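Local coordinates for protein putative thiol-disulfide oxidoreductase (Bacteroides vulgatus, PDB 4GRF) that probably acts as a thiol-disulfide oxidoreductase, this chain being its thioredoxin domain, with a redox-type cysteine pair present as a disulfide and glutathione bound covalently at another cysteine, at residues Gly14-Leu17 against Ser21-Leu24; Leu33-Phe38 against Pro49-Thr54. One frame throughout, in Å; residues are numbered along the deposited sequence.

Interaction 1. Residues Gly14-Leu17 against Ser21-Leu24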
ATOM      1  N   GLY A  14      -1.235  -0.548 -11.230  1.00 21.88           N
ATOM      2  CA  GLY A  14      -0.697  -1.891 -11.393  1.00 22.95           C
ATOM      3  C   GLY A  14      -1.833  -2.836 -11.753  1.00 24.82           C
ATOM      4  O   GLY A  14      -3.000  -2.427 -11.829  1.00 20.88           O
ATOM      5  N   ILE A  15      -1.483  -4.107 -11.975  1.00 20.10           N
ATOM      6  CA  ILE A  15      -2.451  -5.144 -12.274  1.00 18.69           C
ATOM      7  C   ILE A  15      -2.774  -5.953 -11.016  1.00 17.08           C
ATOM      8  O   ILE A  15      -1.869  -6.393 -10.301  1.00 20.67           O
ATOM      9  CB  ILE A  15      -1.928  -6.074 -13.400  1.00 19.87           C
ATOM     10  CG1 ILE A  15      -1.439  -5.260 -14.604  1.00 26.33           C
ATOM     11  CG2 ILE A  15      -2.993  -7.089 -13.797  1.00 24.61           C
ATOM     12  CD1 ILE A  15      -2.474  -4.342 -15.221  1.00 31.58           C
ATOM     13  N   ASP A  16      -4.070  -6.147 -10.742  1.00 17.69           N
ATOM     14  CA  ASP A  16      -4.508  -6.785  -9.524  1.00 20.17           C
ATOM     15  C   ASP A  16      -4.643  -8.282  -9.747  1.00 19.47           C
ATOM     16  O   ASP A  16      -4.267  -8.780 -10.826  1.00 20.28           O
ATOM     17  CB  ASP A  16      -5.786  -6.110  -8.960  1.00 20.64           C
ATOM     18  CG  ASP A  16      -7.079  -6.465  -9.723  1.00 23.90           C
ATOM     19  OD1 ASP A  16      -7.069  -7.233 -10.700  1.00 21.42           O
ATOM     20  OD2 ASP A  16      -8.157  -5.966  -9.310  1.00 23.70           O
ATOM     21  N   LEU A  17      -5.128  -8.993  -8.738  1.00 18.60           N
ATOM     22  CA  LEU A  17      -5.199 -10.464  -8.790  1.00 19.24           C
ATOM     23  C   LEU A  17      -6.323 -10.946  -9.727  1.00 20.49           C
ATOM     24  O   LEU A  17      -6.415 -12.132 -10.069  1.00 23.14           O
ATOM     25  CB  LEU A  17      -5.397 -11.044  -7.397  1.00 21.38           C
ATOM     26  CG  LEU A  17      -4.192 -10.963  -6.452  1.00 22.87           C
ATOM     27  CD1 LEU A  17      -4.581 -11.403  -5.057  1.00 27.67           C
ATOM     28  CD2 LEU A  17      -3.037 -11.793  -6.981  1.00 23.99           C
ATOM     29  N   SER A  21      -6.435  -3.497 -14.320  1.00 20.86           N
ATOM     30  CA  SER A  21      -5.624  -2.375 -13.906  1.00 21.32           C
ATOM     31  C   SER A  21      -6.382  -1.637 -12.807  1.00 24.88           C
ATOM     32  O   SER A  21      -7.570  -1.349 -12.950  1.00 26.38           O
ATOM     33  CB  SER A  21      -5.375  -1.430 -15.078  1.00 34.06           C
ATOM     34  OG  SER A  21      -4.364  -1.951 -15.911  1.00 54.14           O
ATOM     35  N   VAL A  22      -5.691  -1.344 -11.715  1.00 19.65           N
ATOM     36  CA  VAL A  22      -6.279  -0.648 -10.581  1.00 19.44           C
ATOM     37  C   VAL A  22      -5.265   0.400 -10.139  1.00 19.30           C
ATOM     38  O   VAL A  22      -4.077   0.091  -9.964  1.00 20.35           O
ATOM     39  CB  VAL A  22      -6.576  -1.608  -9.411  1.00 24.22           C
ATOM     40  CG1 VAL A  22      -7.133  -0.834  -8.221  1.00 22.72           C
ATOM     41  CG2 VAL A  22      -7.574  -2.677  -9.839  1.00 25.16           C
ATOM     42  N   SER A  23      -5.740   1.635 -10.022  1.00 20.30           N
ATOM     43  CA  SER A  23      -4.910   2.793  -9.718  0.50 18.29           C
ATOM     44  C   SER A  23      -5.227   3.363  -8.340  1.00 18.02           C
ATOM     45  O   SER A  23      -6.311   3.186  -7.834  1.00 18.62           O
ATOM     46  CB  SER A  23      -5.193   3.906 -10.715  0.50 21.81           C
ATOM     47  OG  SER A  23      -6.483   4.425 -10.482  0.50 23.96           O
ATOM     48  N   LEU A  24      -4.280   4.086  -7.777  1.00 18.75           N
ATOM     49  CA  LEU A  24      -4.494   4.757  -6.502  1.00 19.93           C
ATOM     50  C   LEU A  24      -5.705   5.694  -6.596  1.00 16.91           C
ATOM     51  O   LEU A  24      -6.502   5.790  -5.665  1.00 17.38           O
ATOM     52  CB  LEU A  24      -3.243   5.526  -6.097  1.00 19.89           C
ATOM     53  CG  LEU A  24      -3.369   6.333  -4.797  1.00 19.39           C
ATOM     54  CD1 LEU A  24      -3.780   5.471  -3.607  1.00 20.53           C
ATOM     55  CD2 LEU A  24      -2.063   7.072  -4.544  1.00 22.15           C
TER
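G14 and V22 clasp each other by two backbone hydrogen bonds, forming the antiparallel hydrogen-bonded pair of a small beta hairpin built from strands 13-15 and 21-23. G14 N donates to V22 O over 3.2 Å. The return bond, V22 N to G14 O, is shorter at 2.9 Å; both are close to straight at the hydrogen. G14 O also takes a CA-H...O contact from S21 CA at 3.3 Å. One pair further toward the turn, I15 and S21 form a non-hydrogen-bonded pair whose CA atoms come to 4.5 Å, and both side chains rise on the same face of the hairpin. I15 sets CG1 beside its own backbone N (chi1 -50°), and the CD1 methyl at the end of that branch meets S21 OG at 3.1 Å, a tight approach of a methyl to a hydroxyl oxygen. V22 points to the other face, where its CG2 methyl lies 3.4 Å from D16 OD2, so one carboxylate oxygen rests against a valine branch. The other oxygen, D16 OD1, accepts a hydrogen bond from N20 N and a weak one from K18 N, tying the carboxylate back to the turn between the strands. Outside the hairpin, the I15 backbone is hydrogen-bonded to L92 of strand 89-92, and V22 O, already bonded by G14 N, has a second partner in Y66 OH.

Interaction 2. Residues Leu33-Phe38 against Pro49-Thr54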
ATOM      1  N   LEU A  33      -4.201   3.235   2.961  1.00 16.71           N
ATOM      2  CA  LEU A  33      -2.853   2.908   3.325  1.00 13.65           C
ATOM      3  C   LEU A  33      -2.229   2.328   2.073  1.00 16.30           C
ATOM      4  O   LEU A  33      -2.762   1.377   1.488  1.00 16.86           O
ATOM      5  CB  LEU A  33      -2.851   1.857   4.431  1.00 16.56           C
ATOM      6  CG  LEU A  33      -1.750   1.801   5.487  1.00 33.01           C
ATOM      7  CD1 LEU A  33      -1.543   3.120   6.230  1.00 23.24           C
ATOM      8  CD2 LEU A  33      -2.145   0.728   6.490  1.00 33.20           C
ATOM      9  N   VAL A  34      -1.134   2.928   1.636  1.00 14.88           N
ATOM     10  CA  VAL A  34      -0.394   2.416   0.499  1.00 12.96           C
ATOM     11  C   VAL A  34       0.865   1.708   1.024  1.00 13.54           C
ATOM     12  O   VAL A  34       1.672   2.309   1.750  1.00 16.85           O
ATOM     13  CB  VAL A  34      -0.036   3.542  -0.469  1.00 17.07           C
ATOM     14  CG1 VAL A  34       0.662   2.983  -1.698  1.00 17.49           C
ATOM     15  CG2 VAL A  34      -1.291   4.290  -0.877  1.00 16.42           C
ATOM     16  N   ASP A  35       0.956   0.424   0.714  1.00 15.02           N
ATOM     17  CA  ASP A  35       2.033  -0.442   1.177  1.00 13.95           C
ATOM     18  C   ASP A  35       2.890  -0.861   0.000  1.00 15.72           C
ATOM     19  O   ASP A  35       2.464  -1.690  -0.802  1.00 16.19           O
ATOM     20  CB  ASP A  35       1.401  -1.673   1.819  1.00 15.94           C
ATOM     21  CG  ASP A  35       2.403  -2.675   2.279  1.00 26.15           C
ATOM     22  OD1 ASP A  35       3.570  -2.286   2.466  1.00 21.61           O
ATOM     23  OD2 ASP A  35       2.009  -3.862   2.436  1.00 20.75           O
ATOM     24  N   PHE A  36       4.063  -0.251  -0.134  1.00 18.90           N
ATOM     25  CA  PHE A  36       5.030  -0.640  -1.148  1.00 16.84           C
ATOM     26  C   PHE A  36       5.916  -1.760  -0.593  1.00 16.79           C
ATOM     27  O   PHE A  36       6.529  -1.631   0.474  1.00 18.19           O
ATOM     28  CB  PHE A  36       5.933   0.526  -1.544  1.00 15.18           C
ATOM     29  CG  PHE A  36       5.220   1.721  -2.152  1.00 15.77           C
ATOM     30  CD1 PHE A  36       4.693   2.711  -1.349  1.00 16.51           C
ATOM     31  CD2 PHE A  36       5.136   1.874  -3.524  1.00 20.92           C
ATOM     32  CE1 PHE A  36       4.069   3.826  -1.914  1.00 17.71           C
ATOM     33  CE2 PHE A  36       4.526   2.983  -4.083  1.00 22.26           C
ATOM     34  CZ  PHE A  36       3.983   3.942  -3.276  1.00 20.90           C
ATOM     35  N   TRP A  37       5.993  -2.854  -1.337  1.00 17.17           N
ATOM     36  CA  TRP A  37       6.620  -4.074  -0.830  1.00 16.97           C
ATOM     37  C   TRP A  37       7.059  -4.994  -1.959  1.00 17.29           C
ATOM     38  O   TRP A  37       6.829  -4.730  -3.133  1.00 18.36           O
ATOM     39  CB  TRP A  37       5.644  -4.812   0.097  1.00 20.00           C
ATOM     40  CG  TRP A  37       4.514  -5.464  -0.639  1.00 17.43           C
ATOM     41  CD1 TRP A  37       3.477  -4.838  -1.271  1.00 15.79           C
ATOM     42  CD2 TRP A  37       4.305  -6.859  -0.826  1.00 16.51           C
ATOM     43  NE1 TRP A  37       2.642  -5.747  -1.836  1.00 21.62           N
ATOM     44  CE2 TRP A  37       3.137  -7.004  -1.599  1.00 17.77           C
ATOM     45  CE3 TRP A  37       5.012  -8.002  -0.452  1.00 21.96           C
ATOM     46  CZ2 TRP A  37       2.641  -8.235  -1.977  1.00 19.51           C
ATOM     47  CZ3 TRP A  37       4.520  -9.224  -0.834  1.00 20.72           C
ATOM     48  CH2 TRP A  37       3.338  -9.335  -1.589  1.00 21.68           C
ATOM     49  N   PHE A  38       7.715  -6.092  -1.588  1.00 17.37           N
ATOM     50  CA  PHE A  38       7.938  -7.175  -2.520  1.00 17.96           C
ATOM     51  C   PHE A  38       8.160  -8.414  -1.665  1.00 16.04           C
ATOM     52  O   PHE A  38       8.419  -8.311  -0.476  1.00 16.56           O
ATOM     53  CB  PHE A  38       9.149  -6.919  -3.440  1.00 19.00           C
ATOM     54  CG  PHE A  38      10.370  -6.471  -2.710  1.00 19.94           C
ATOM     55  CD1 PHE A  38      10.556  -5.124  -2.414  1.00 26.63           C
ATOM     56  CD2 PHE A  38      11.335  -7.376  -2.304  1.00 24.96           C
ATOM     57  CE1 PHE A  38      11.682  -4.698  -1.727  1.00 26.98           C
ATOM     58  CE2 PHE A  38      12.472  -6.950  -1.624  1.00 27.95           C
ATOM     59  CZ  PHE A  38      12.638  -5.608  -1.333  1.00 23.40           C
ATOM     60  N   PRO A  49       0.015  -8.962   9.879  1.00 20.48           N
ATOM     61  CA  PRO A  49      -1.005  -9.019  10.943  1.00 22.29           C
ATOM     62  C   PRO A  49      -1.506  -7.629  11.354  1.00 20.24           C
ATOM     63  O   PRO A  49      -2.706  -7.452  11.564  1.00 20.87           O
ATOM     64  CB  PRO A  49      -0.278  -9.667  12.132  1.00 22.83           C
ATOM     65  CG  PRO A  49       1.010 -10.193  11.604  1.00 34.78           C
ATOM     66  CD  PRO A  49       1.317  -9.509  10.303  1.00 26.69           C
ATOM     67  N   TYR A  50      -0.607  -6.656  11.445  1.00 20.02           N
ATOM     68  CA  TYR A  50      -1.021  -5.279  11.731  1.00 22.38           C
ATOM     69  C   TYR A  50      -1.879  -4.684  10.631  1.00 19.81           C
ATOM     70  O   TYR A  50      -2.850  -3.993  10.917  1.00 18.69           O
ATOM     71  CB  TYR A  50       0.175  -4.370  11.972  1.00 20.89           C
ATOM     72  CG  TYR A  50       1.068  -4.881  13.061  1.00 21.89           C
ATOM     73  CD1 TYR A  50       0.792  -4.609  14.389  1.00 27.05           C
ATOM     74  CD2 TYR A  50       2.176  -5.642  12.755  1.00 28.40           C
ATOM     75  CE1 TYR A  50       1.612  -5.088  15.391  1.00 31.92           C
ATOM     76  CE2 TYR A  50       3.006  -6.121  13.742  1.00 33.52           C
ATOM     77  CZ  TYR A  50       2.721  -5.845  15.054  1.00 39.85           C
ATOM     78  OH  TYR A  50       3.561  -6.335  16.031  1.00 36.27           O
ATOM     79  N   LEU A  51      -1.486  -4.898   9.377  1.00 19.84           N
ATOM     80  CA  LEU A  51      -2.295  -4.466   8.246  1.00 17.21           C
ATOM     81  C   LEU A  51      -3.671  -5.123   8.211  1.00 17.16           C
ATOM     82  O   LEU A  51      -4.680  -4.469   7.963  1.00 19.76           O
ATOM     83  CB  LEU A  51      -1.561  -4.735   6.936  1.00 17.87           C
ATOM     84  CG  LEU A  51      -0.290  -3.927   6.770  1.00 19.02           C
ATOM     85  CD1 LEU A  51       0.620  -4.571   5.721  1.00 22.74           C
ATOM     86  CD2 LEU A  51      -0.642  -2.503   6.335  1.00 21.74           C
ATOM     87  N   LEU A  52      -3.735  -6.427   8.484  1.00 16.86           N
ATOM     88  CA  LEU A  52      -5.024  -7.108   8.466  1.00 17.41           C
ATOM     89  C   LEU A  52      -5.937  -6.631   9.606  1.00 20.80           C
ATOM     90  O   LEU A  52      -7.123  -6.396   9.380  1.00 21.49           O
ATOM     91  CB  LEU A  52      -4.812  -8.631   8.541  1.00 20.19           C
ATOM     92  CG  LEU A  52      -6.004  -9.512   8.156  1.00 39.85           C
ATOM     93  CD1 LEU A  52      -6.511  -9.201   6.753  1.00 45.56           C
ATOM     94  CD2 LEU A  52      -5.592 -10.977   8.279  1.00 41.56           C
ATOM     95  N   LYS A  53      -5.377  -6.468  10.802  1.00 22.93           N
ATOM     96  CA  LYS A  53      -6.138  -5.967  11.964  1.00 23.62           C
ATOM     97  C   LYS A  53      -6.737  -4.601  11.622  1.00 28.14           C
ATOM     98  O   LYS A  53      -7.885  -4.304  11.924  1.00 21.70           O
ATOM     99  CB  LYS A  53      -5.210  -5.798  13.165  1.00 23.99           C
ATOM    100  CG  LYS A  53      -5.914  -5.398  14.465  1.00 34.63           C
ATOM    101  CD  LYS A  53      -4.920  -5.061  15.571  1.00 47.46           C
ATOM    102  N   THR A  54      -5.922  -3.772  10.997  1.00 20.06           N
ATOM    103  CA  THR A  54      -6.339  -2.393  10.627  1.00 16.24           C
ATOM    104  C   THR A  54      -7.400  -2.415   9.539  1.00 18.72           C
ATOM    105  O   THR A  54      -8.411  -1.691   9.615  1.00 19.59           O
ATOM    106  CB  THR A  54      -5.105  -1.593  10.176  1.00 15.98           C
ATOM    107  OG1 THR A  54      -4.124  -1.573  11.218  1.00 19.13           O
ATOM    108  CG2 THR A  54      -5.486  -0.164   9.802  1.00 18.82           C
TER
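L33 and L51 are the residues whose backbones come nearest here, with CA atoms 8.9 Å apart, a spacing that leaves the meeting of strand 31-37 and helix 48-58 to side chains alone. This is strand-helix packing within the thioredoxin fold: the strand runs through the interior of the central sheet, and the helix belongs to the beta-alpha-beta connection leading from it to the parallel neighbour, strand 63-69. L33 and D35, two residues apart along the strand, both point toward the helix. L51 answers by dividing its two methyls between them. Its CD2 touches L33 CD2 at 3.6 Å, a meeting of methyls between obliquely crossing side chains, while its CD1 lies 3.6 Å from D35 OD2. A chi1 of -65° keeps L51 CG beside the backbone N, and the fork of the leucine is thereby presented to the strand. D35 holds CG anti to its backbone N (chi1 177°), which carries the buried carboxylate out toward the helix, up to L51. It sits in a V-D-F-W sequence ahead of the C41/C44 pair, the position of the well-known buried aspartate of classical thioredoxins. I113 of strand 112-116 touches both L33 and D35, and W88 packs on L51. One turn beyond Y50, T54 faces the strand but folds its hydroxyl back on the helix: T54 OG1 donates to Y50 O over 2.8 Å, and T54 N reaches that same oxygen from the opposite face of the carbonyl plane at 3.1 Å.

The two contacts follow one another in the chain: the hairpin of interaction 1 closes before strand 31-37 opens interaction 2, and their centres are 16 Å apart. They touch where L24, just past the hairpin, places CD1 3.9 Å from CG2 of V34, a strand residue that makes no contact with residues 49-54. The centre of interaction 1, a surface contact, lies about 11 Å from the centre of the chain, whereas that of interaction 2, which is buried, lies about 6 Å from it. Neither touches the glutathione held covalently by C106. The C41-C44 disulfide falls within the connection between the segments of interaction 2, with the D35 side chain near it but not in contact.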